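Local coordinates for protein 6-phosphogluconate dehydrogenase, NAD-binding (Mycolicibacterium smegmatis MC2 155, PDB 6SMT) that reduces imines to amines with S-enantioselectivity, probably drawing hydride from the NADPH bound chiefly by its Rossmann-type domain, at residues Tyr271-Thr275 against Arg287-Met292. Residues are numbered along the deposited sequence; the frame is centred on the assembly and turned at random. Where two conformers were deposited one is given.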
loop_
_atom_site.group_PDB
_atom_site.type_symbol
_atom_site.label_atom_id
_atom_site.label_comp_id
_atom_site.label_asym_id
_atom_site.label_seq_id
_atom_site.Cartn_x
_atom_site.Cartn_y
_atom_site.Cartn_z
ATOM N N TYR B 271 10.642 -13.764 2.133
ATOM C CA TYR B 271 9.971 -13.918 3.400
ATOM C C TYR B 271 8.896 -15.010 3.304
ATOM O O TYR B 271 8.693 -15.769 4.229
ATOM C CB TYR B 271 9.335 -12.619 3.879
ATOM C CG TYR B 271 10.239 -11.414 3.855
ATOM C CD1 TYR B 271 11.550 -11.417 4.311
ATOM C CD2 TYR B 271 9.783 -10.220 3.357
ATOM C CE1 TYR B 271 12.352 -10.277 4.232
ATOM C CE2 TYR B 271 10.542 -9.067 3.316
ATOM C CZ TYR B 271 11.859 -9.106 3.745
ATOM O OH TYR B 271 12.631 -7.969 3.671
ATOM N N VAL B 272 8.099 -14.952 2.242
ATOM C CA VAL B 272 7.044 -15.965 2.014
ATOM C C VAL B 272 7.635 -17.377 1.966
ATOM O O VAL B 272 7.148 -18.247 2.674
ATOM C CB VAL B 272 6.278 -15.599 0.734
ATOM C CG1 VAL B 272 5.342 -16.737 0.377
ATOM C CG2 VAL B 272 5.520 -14.312 0.898
ATOM N N ASP B 273 8.694 -17.538 1.212
ATOM C CA ASP B 273 9.305 -18.858 1.081
ATOM C C ASP B 273 9.879 -19.295 2.445
ATOM O O ASP B 273 9.829 -20.515 2.721
ATOM C CB ASP B 273 10.351 -18.848 -0.000
ATOM C CG ASP B 273 9.827 -18.804 -1.413
ATOM O OD1 ASP B 273 8.578 -19.019 -1.572
ATOM O OD2 ASP B 273 10.680 -18.606 -2.339
ATOM N N ALA B 274 10.509 -18.409 3.178
ATOM C CA ALA B 274 11.006 -18.793 4.496
ATOM C C ALA B 274 9.882 -19.213 5.417
ATOM O O ALA B 274 10.030 -20.119 6.214
ATOM C CB ALA B 274 11.779 -17.665 5.036
ATOM N N THR B 275 8.678 -18.587 5.296
ATOM C CA THR B 275 7.562 -18.949 6.127
ATOM C C THR B 275 7.055 -20.365 5.767
ATOM O O THR B 275 6.690 -21.130 6.657
ATOM C CB THR B 275 6.450 -17.906 5.921
ATOM O OG1 THR B 275 6.938 -16.605 6.275
ATOM C CG2 THR B 275 5.247 -18.153 6.795
ATOM N N ARG B 287 1.488 -14.268 9.293
ATOM C CA ARG B 287 2.708 -14.927 9.771
ATOM C C ARG B 287 3.925 -14.456 9.008
ATOM O O ARG B 287 5.032 -14.619 9.511
ATOM C CB ARG B 287 2.542 -16.421 9.511
ATOM C CG ARG B 287 3.692 -17.303 9.931
ATOM C CD ARG B 287 3.860 -17.418 11.384
ATOM N NE ARG B 287 2.976 -18.403 11.947
ATOM C CZ ARG B 287 3.006 -18.859 13.212
ATOM N NH1 ARG B 287 3.812 -18.297 14.112
ATOM N NH2 ARG B 287 2.155 -19.820 13.554
ATOM N N ILE B 288 3.802 -13.957 7.783
ATOM C CA ILE B 288 4.978 -13.772 6.867
ATOM C C ILE B 288 6.014 -12.868 7.525
ATOM O O ILE B 288 7.241 -13.111 7.371
ATOM C CB ILE B 288 4.518 -13.272 5.494
ATOM C CG1 ILE B 288 3.727 -14.350 4.741
ATOM C CG2 ILE B 288 5.723 -12.819 4.629
ATOM C CD1 ILE B 288 2.888 -13.766 3.582
ATOM N N ALA B 289 5.591 -11.745 8.072
ATOM C CA ALA B 289 6.526 -10.712 8.531
ATOM C C ALA B 289 7.448 -11.262 9.629
ATOM O O ALA B 289 8.569 -10.702 9.786
ATOM C CB ALA B 289 5.749 -9.525 8.990
ATOM N N SER B 290 7.063 -12.298 10.370
ATOM C CA SER B 290 8.025 -12.876 11.329
ATOM C C SER B 290 9.366 -13.153 10.653
ATOM O O SER B 290 10.405 -12.946 11.332
ATOM C CB SER B 290 7.480 -14.141 11.912
ATOM O OG SER B 290 6.307 -13.814 12.651
ATOM N N GLU B 291 9.384 -13.699 9.442
ATOM C CA GLU B 291 10.580 -14.103 8.705
ATOM C C GLU B 291 11.405 -12.911 8.247
ATOM O O GLU B 291 12.470 -13.105 7.663
ATOM C CB GLU B 291 10.281 -15.061 7.562
ATOM C CG GLU B 291 9.761 -16.376 8.121
ATOM C CD GLU B 291 10.804 -17.165 8.936
ATOM O OE1 GLU B 291 12.028 -17.022 8.666
ATOM O OE2 GLU B 291 10.363 -18.004 9.729
ATOM N N MET B 292 11.009 -11.687 8.565
ATOM C CA MET B 292 11.803 -10.491 8.255
ATOM C C MET B 292 12.869 -10.309 9.334
ATOM O O MET B 292 13.720 -9.462 9.048
ATOM C CB MET B 292 10.891 -9.272 8.162
ATOM C CG MET B 292 9.864 -9.404 7.007
ATOM S SD MET B 292 8.778 -7.933 7.024
ATOM C CE MET B 292 7.645 -8.331 5.704
HETATM O O HOH W 1 6.924 -16.323 9.197
#
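Tyr271 and Met292 form a Met-aromatic contact between helix 263-280 and the 3-10 segment that follows it, within the helical C-terminal domain of this imine reductase. The sulfur is not the nearest group: Met292 CG sits over the middle of the ring, 3.5 Å from the centroid of the Tyr271 ring and 2° off its normal, a CH-pi contact, whereas SD stands farther above the same face. Because the methionine runs extended beyond CG, its CE comes down again near the ring, 3.7 Å from Tyr271 CD2. The phenol belongs to the dimer interface, its OH bonding to Asp261 of the second subunit.

Apolar packing continues along the helix. Ile288 divides its branches, CG2 against Tyr271 CB and CD1 against Val272 CG2 (3.8 Å), while helix 241-257 covers the isoleucine with Val241 and Val244. Farther on, Thr275 CG2 meets the aliphatic CG of Arg287, whose NE is salt-bridged to Asp283, and Glu291 CG packs 3.4 Å from Thr275 OG1.

With OG1 beside its own backbone N (chi1 -59°), the Thr275 hydroxyl donates back along its own helix to Tyr271 O at 2.8 Å; Thr275 N reaches that carbonyl from the opposite face, so two donors grip it. A water carries the link to the 3-10 segment, donating one hydrogen to Thr275 OG1 and the other to Arg287 O at 2.6 Å.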